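Side-chain contacts in putative cell wall hydrolase phosphatase-associated protein (Clostridioides difficile, PDB 7CFL), which probably acts as a cysteine-type endopeptidase of the NlpC/P60 (C40) family that cleaves the bacterial cell wall, the chain being the catalytic domain of an autolysin: residues 55-60 with 65-70; 27-32 with 109-114. All coordinates share one frame; numbering follows the deposited sequence.

Contact 1: 55-60 with 65-70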
loop_
_atom_site.group_PDB
_atom_site.type_symbol
_atom_site.label_atom_id
_atom_site.label_comp_id
_atom_site.label_asym_id
_atom_site.label_seq_id
_atom_site.Cartn_x
_atom_site.Cartn_y
_atom_site.Cartn_z
ATOM N N VAL A 55 -12.287 8.245 0.785
ATOM C CA VAL A 55 -11.874 7.757 2.125
ATOM C C VAL A 55 -10.565 8.461 2.463
ATOM O O VAL A 55 -9.624 8.407 1.617
ATOM C CB VAL A 55 -11.727 6.237 2.113
ATOM C CG1 VAL A 55 -10.848 5.757 3.247
ATOM C CG2 VAL A 55 -13.094 5.584 2.104
ATOM N N SER A 56 -10.545 9.105 3.624
ATOM C CA SER A 56 -9.373 9.810 4.193
ATOM C C SER A 56 -8.581 8.841 5.061
ATOM O O SER A 56 -9.156 8.316 6.065
ATOM C CB SER A 56 -9.784 11.024 4.980
ATOM O OG SER A 56 -10.524 11.927 4.165
ATOM N N ILE A 57 -7.327 8.579 4.695
ATOM C CA ILE A 57 -6.381 7.825 5.573
ATOM C C ILE A 57 -5.214 8.739 5.930
ATOM O O ILE A 57 -4.944 9.742 5.207
ATOM C CB ILE A 57 -5.929 6.505 4.920
ATOM C CG1 ILE A 57 -4.885 6.726 3.828
ATOM C CG2 ILE A 57 -7.143 5.704 4.435
ATOM C CD1 ILE A 57 -4.504 5.500 3.035
ATOM N N PRO A 58 -4.473 8.399 7.007
ATOM C CA PRO A 58 -3.267 9.134 7.396
ATOM C C PRO A 58 -2.213 9.230 6.293
ATOM O O PRO A 58 -2.203 8.450 5.364
ATOM C CB PRO A 58 -2.685 8.324 8.566
ATOM C CG PRO A 58 -3.906 7.656 9.180
ATOM C CD PRO A 58 -4.803 7.352 7.998
ATOM N N ARG A 59 -1.359 10.250 6.418
ATOM C CA ARG A 59 -0.301 10.529 5.419
ATOM C C ARG A 59 0.787 9.462 5.415
ATOM O O ARG A 59 1.113 9.051 4.295
ATOM C CB ARG A 59 0.313 11.907 5.641
ATOM C CG ARG A 59 1.459 12.237 4.689
ATOM C CD ARG A 59 1.038 12.160 3.234
ATOM N NE ARG A 59 2.106 12.409 2.278
ATOM C CZ ARG A 59 2.989 11.509 1.831
ATOM N NH1 ARG A 59 2.975 10.245 2.260
ATOM N NH2 ARG A 59 3.879 11.885 0.923
ATOM N N VAL A 60 1.329 9.039 6.573
ATOM C CA VAL A 60 2.559 8.184 6.572
ATOM C C VAL A 60 2.176 6.736 6.891
ATOM O O VAL A 60 1.149 6.509 7.571
ATOM C CB VAL A 60 3.687 8.704 7.486
ATOM C CG1 VAL A 60 4.103 10.118 7.104
ATOM C CG2 VAL A 60 3.322 8.628 8.948
ATOM N N SER A 65 -1.027 2.320 9.327
ATOM C CA SER A 65 -0.979 0.987 10.010
ATOM C C SER A 65 -1.817 0.965 11.285
ATOM O O SER A 65 -2.029 -0.178 11.823
ATOM C CB SER A 65 0.466 0.577 10.291
ATOM O OG SER A 65 0.545 -0.764 10.767
ATOM N N LYS A 66 -2.178 2.118 11.856
ATOM C CA LYS A 66 -2.940 2.184 13.144
ATOM C C LYS A 66 -4.393 2.589 12.859
ATOM O O LYS A 66 -5.107 2.908 13.824
ATOM C CB LYS A 66 -2.267 3.198 14.079
ATOM C CG LYS A 66 -0.868 2.828 14.549
ATOM C CD LYS A 66 -0.263 3.826 15.528
ATOM C CE LYS A 66 0.646 4.843 14.872
ATOM N NZ LYS A 66 1.283 5.750 15.856
ATOM N N TYR A 67 -4.790 2.678 11.576
ATOM C CA TYR A 67 -6.084 3.288 11.173
ATOM C C TYR A 67 -7.013 2.227 10.582
ATOM O O TYR A 67 -6.624 1.523 9.663
ATOM C CB TYR A 67 -5.852 4.450 10.186
ATOM C CG TYR A 67 -7.137 5.079 9.713
ATOM C CD1 TYR A 67 -7.853 5.968 10.516
ATOM C CD2 TYR A 67 -7.696 4.726 8.495
ATOM C CE1 TYR A 67 -9.072 6.491 10.106
ATOM C CE2 TYR A 67 -8.916 5.247 8.078
ATOM C CZ TYR A 67 -9.594 6.154 8.866
ATOM O OH TYR A 67 -10.801 6.634 8.424
ATOM N N GLY A 68 -8.246 2.166 11.072
ATOM C CA GLY A 68 -9.272 1.283 10.502
ATOM C C GLY A 68 -9.235 -0.076 11.181
ATOM O O GLY A 68 -8.571 -0.232 12.210
ATOM N N THR A 69 -9.884 -1.037 10.553
ATOM C CA THR A 69 -10.161 -2.371 11.153
ATOM C C THR A 69 -8.921 -3.242 10.951
ATOM O O THR A 69 -8.518 -3.436 9.785
ATOM C CB THR A 69 -11.412 -3.010 10.533
ATOM O OG1 THR A 69 -12.506 -2.090 10.646
ATOM C CG2 THR A 69 -11.771 -4.316 11.228
ATOM N N TYR A 70 -8.364 -3.805 12.023
ATOM C CA TYR A 70 -7.263 -4.787 11.892
ATOM C C TYR A 70 -7.786 -6.002 11.098
ATOM O O TYR A 70 -8.935 -6.485 11.330
ATOM C CB TYR A 70 -6.677 -5.192 13.250
ATOM C CG TYR A 70 -5.628 -6.259 13.136
ATOM C CD1 TYR A 70 -4.271 -5.967 13.158
ATOM C CD2 TYR A 70 -6.013 -7.597 13.053
ATOM C CE1 TYR A 70 -3.322 -6.974 13.051
ATOM C CE2 TYR A 70 -5.077 -8.597 12.902
ATOM C CZ TYR A 70 -3.731 -8.293 12.941
ATOM O OH TYR A 70 -2.853 -9.330 12.825
#
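With chi1 at 178°, the Tyr67 side chain extends opposite its backbone N, and this torsion carries the phenol from 65-70 across to Pro58, Ile57 and Ser56. On the other side Ile57 has chi1 at 76°, which tucks CG1 in over its own backbone and leaves the CG2 branch pointing to the phenol.

Three successive residues meet different parts of the tyrosine. Pro58 takes the base: its CD lies 3.7 Å from Tyr67 CG, and its CG is 3.9 Å from Tyr67 CB, so one side of the pyrrolidine ring rests against the root of the aromatic side chain. Pro58 CD also approaches the ring obliquely, 3.9 Å from Tyr67 CD2. Farther out, Ile57 CG2 comes within 4.1 Å of Tyr67 CE2, the two side chains crossing at about a right angle, while the isoleucine also packs on helix 41-53. At the far end the Ser56 carbonyl O is 3.3 Å from Tyr67 OH and 3.7 Å from Tyr67 CE2.

The interface is thus mainly apolar and modest, 171 Å² summed over both segments. Its burial is uneven, with Ile57 enclosed in the protein and Tyr67 exposed.

Within the NlpC/P60 domain, the contact joins the loop before the short helix 61-64, for which Val60 is the N-cap residue, to the loop after it. The helix itself takes part, since Pro58 touches Asp63 and Pro58 O is hydrogen-bonded to Gln64 NE2. Ile57 meets Thr45 and Met49 of helix 41-53, Tyr67 also touches Val137, and 65-70 runs into strand 69-71, which lies at one margin of the antiparallel sheet beside strand 131-136.

Contact 2: 27-32 with 109-114; sequences KPYVWG and ASSGSS
The phenol ring of Tyr29 overlaps the CB of Ser111, a CH-pi contact between two loops of the NlpC/P60 domain. Ser111 CB sits 3.6 Å from the centroid of the Tyr29 ring and only 14° off the ring normal, evidence that the methylene lies over the middle of a face. Its nearest ring atoms are Tyr29 CZ and CE2, each 3.6 Å from Ser111 CB.

A second approach comes at the ring edge. Ala109 O lies near the plane of the phenol, 3.6 Å from Tyr29 CD2, so the carbonyl meets the rim while the serine methylene covers a face. The methyl group of Ala109 adds a looser apolar touch, its CB 4.2 Å from Tyr29 CD2. Ser110 contributes backbone rather than side chain, with its O 3.8 Å from Tyr29 CB.

Tyr29 reaches this position with its ring swung opposite the backbone N (chi1 -177°), which carries it from the 27-32 loop toward strand 105-110 and the loop beyond it. The surface buried by both segments is 157 Å². The ring touches buried Ala109 and Ser110 as well as exposed Ser111. Backbone hydrogen bonds between Tyr29 and Lys115 and between Lys27 and Val117 tie the first loop to the chain that follows 109-114.

The phenol oxygen is engaged as well: Tyr29 OH hydrogen-bonds a bound citrate, probably acquired from the crystallisation liquor, and Trp31 NE1 binds the same anion, which may mark a pocket of the domain. The CB of Ser110 points away from 27-32, and its OG closes an ST turn, in which Gly112 N donates to Ser110 OG at 2.9 Å with an N-H...O angle of 143°.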
loop_
_atom_site.group_PDB
_atom_site.type_symbol
_atom_site.label_atom_id
_atom_site.label_comp_id
_atom_site.label_asym_id
_atom_site.label_seq_id
_atom_site.Cartn_x
_atom_site.Cartn_y
_atom_site.Cartn_z
ATOM N N LYS A 27 3.821 5.176 -12.772
ATOM C CA LYS A 27 4.056 6.586 -12.344
ATOM C C LYS A 27 5.233 6.575 -11.379
ATOM O O LYS A 27 5.371 5.648 -10.589
ATOM C CB LYS A 27 2.797 7.217 -11.758
ATOM C CG LYS A 27 1.671 7.396 -12.780
ATOM C CD LYS A 27 0.762 8.547 -12.512
ATOM C CE LYS A 27 1.029 9.709 -13.435
ATOM N NZ LYS A 27 0.501 9.447 -14.791
ATOM N N PRO A 28 6.155 7.557 -11.442
ATOM C CA PRO A 28 7.423 7.460 -10.712
ATOM C C PRO A 28 7.321 7.599 -9.187
ATOM O O PRO A 28 6.444 8.320 -8.705
ATOM C CB PRO A 28 8.243 8.631 -11.289
ATOM C CG PRO A 28 7.182 9.624 -11.663
ATOM C CD PRO A 28 6.082 8.781 -12.260
ATOM N N TYR A 29 8.236 6.938 -8.474
ATOM C CA TYR A 29 8.455 7.088 -7.011
ATOM C C TYR A 29 9.275 8.361 -6.770
ATOM O O TYR A 29 10.373 8.514 -7.363
ATOM C CB TYR A 29 9.195 5.902 -6.384
ATOM C CG TYR A 29 9.353 6.015 -4.886
ATOM C CD1 TYR A 29 10.377 6.754 -4.323
ATOM C CD2 TYR A 29 8.471 5.384 -4.016
ATOM C CE1 TYR A 29 10.501 6.903 -2.953
ATOM C CE2 TYR A 29 8.590 5.506 -2.637
ATOM C CZ TYR A 29 9.626 6.247 -2.098
ATOM O OH TYR A 29 9.768 6.365 -0.748
ATOM N N VAL A 30 8.738 9.242 -5.924
ATOM C CA VAL A 30 9.430 10.435 -5.378
ATOM C C VAL A 30 9.078 10.521 -3.893
ATOM O O VAL A 30 7.906 10.742 -3.594
ATOM C CB VAL A 30 9.036 11.703 -6.160
ATOM C CG1 VAL A 30 9.547 12.958 -5.475
ATOM C CG2 VAL A 30 9.505 11.646 -7.617
ATOM N N TRP A 31 10.069 10.359 -3.003
ATOM C CA TRP A 31 9.874 10.536 -1.540
ATOM C C TRP A 31 9.158 11.867 -1.249
ATOM O O TRP A 31 9.578 12.929 -1.801
ATOM C CB TRP A 31 11.163 10.375 -0.724
ATOM C CG TRP A 31 10.843 10.136 0.716
ATOM C CD1 TRP A 31 10.635 8.925 1.315
ATOM C CD2 TRP A 31 10.499 11.131 1.692
ATOM N NE1 TRP A 31 10.284 9.116 2.621
ATOM C CE2 TRP A 31 10.160 10.453 2.877
ATOM C CE3 TRP A 31 10.455 12.529 1.689
ATOM C CZ2 TRP A 31 9.828 11.128 4.048
ATOM C CZ3 TRP A 31 10.111 13.194 2.842
ATOM C CH2 TRP A 31 9.792 12.504 4.004
ATOM N N GLY A 32 8.095 11.804 -0.442
ATOM C CA GLY A 32 7.305 12.952 0.014
ATOM C C GLY A 32 6.158 13.322 -0.918
ATOM O O GLY A 32 5.337 14.183 -0.487
ATOM N N ALA A 109 3.672 1.971 -4.563
ATOM C CA ALA A 109 4.710 2.863 -5.113
ATOM C C ALA A 109 6.044 2.294 -4.594
ATOM O O ALA A 109 6.382 2.525 -3.411
ATOM C CB ALA A 109 4.432 4.224 -4.618
ATOM N N SER A 110 6.741 1.494 -5.393
ATOM C CA SER A 110 7.912 0.723 -4.922
ATOM C C SER A 110 9.142 1.624 -4.977
ATOM O O SER A 110 9.484 2.078 -6.078
ATOM C CB SER A 110 8.123 -0.523 -5.716
ATOM O OG SER A 110 9.431 -1.005 -5.487
ATOM N N SER A 111 9.845 1.782 -3.856
ATOM C CA SER A 111 11.200 2.389 -3.823
ATOM C C SER A 111 12.289 1.317 -4.010
ATOM O O SER A 111 13.468 1.639 -3.774
ATOM C CB SER A 111 11.381 3.170 -2.567
ATOM O OG SER A 111 11.553 2.296 -1.473
ATOM N N GLY A 112 11.928 0.095 -4.432
ATOM C CA GLY A 112 12.868 -0.920 -4.951
ATOM C C GLY A 112 13.443 -0.500 -6.295
ATOM O O GLY A 112 13.355 0.714 -6.631
ATOM N N SER A 113 13.984 -1.458 -7.059
ATOM C CA SER A 113 14.688 -1.219 -8.350
ATOM C C SER A 113 13.785 -0.472 -9.343
ATOM O O SER A 113 14.339 0.324 -10.127
ATOM C CB SER A 113 15.211 -2.507 -8.946
ATOM O OG SER A 113 14.163 -3.446 -9.133
ATOM N N SER A 114 12.459 -0.689 -9.309
ATOM C CA SER A 114 11.524 -0.186 -10.358
ATOM C C SER A 114 11.170 1.297 -10.155
ATOM O O SER A 114 10.834 1.963 -11.173
ATOM C CB SER A 114 10.295 -1.047 -10.472
ATOM O OG SER A 114 10.644 -2.291 -11.054
#

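Contacts 1 and 2 have centres 21 Å apart and lie on opposite sides of the chain's centre, yet they are directly connected. Arg59 of 55-60 extends away from contact 1, and its NH2 approaches Gly32 O of 27-32 at 3.1 Å, a probable hydrogen bond. Asp40 is shared by the two segments: OD1 forms a salt bridge with Arg59 NH1, and OD2 accepts from Gly32 N. Both contacts also reach the same antiparallel sheet, contact 1 through the loop that enters strand 69-71 and contact 2 through strand 105-110. The bound citrate belongs to contact 2, where the Tyr29 side chain is about 3 Å from it, nearest atoms considered.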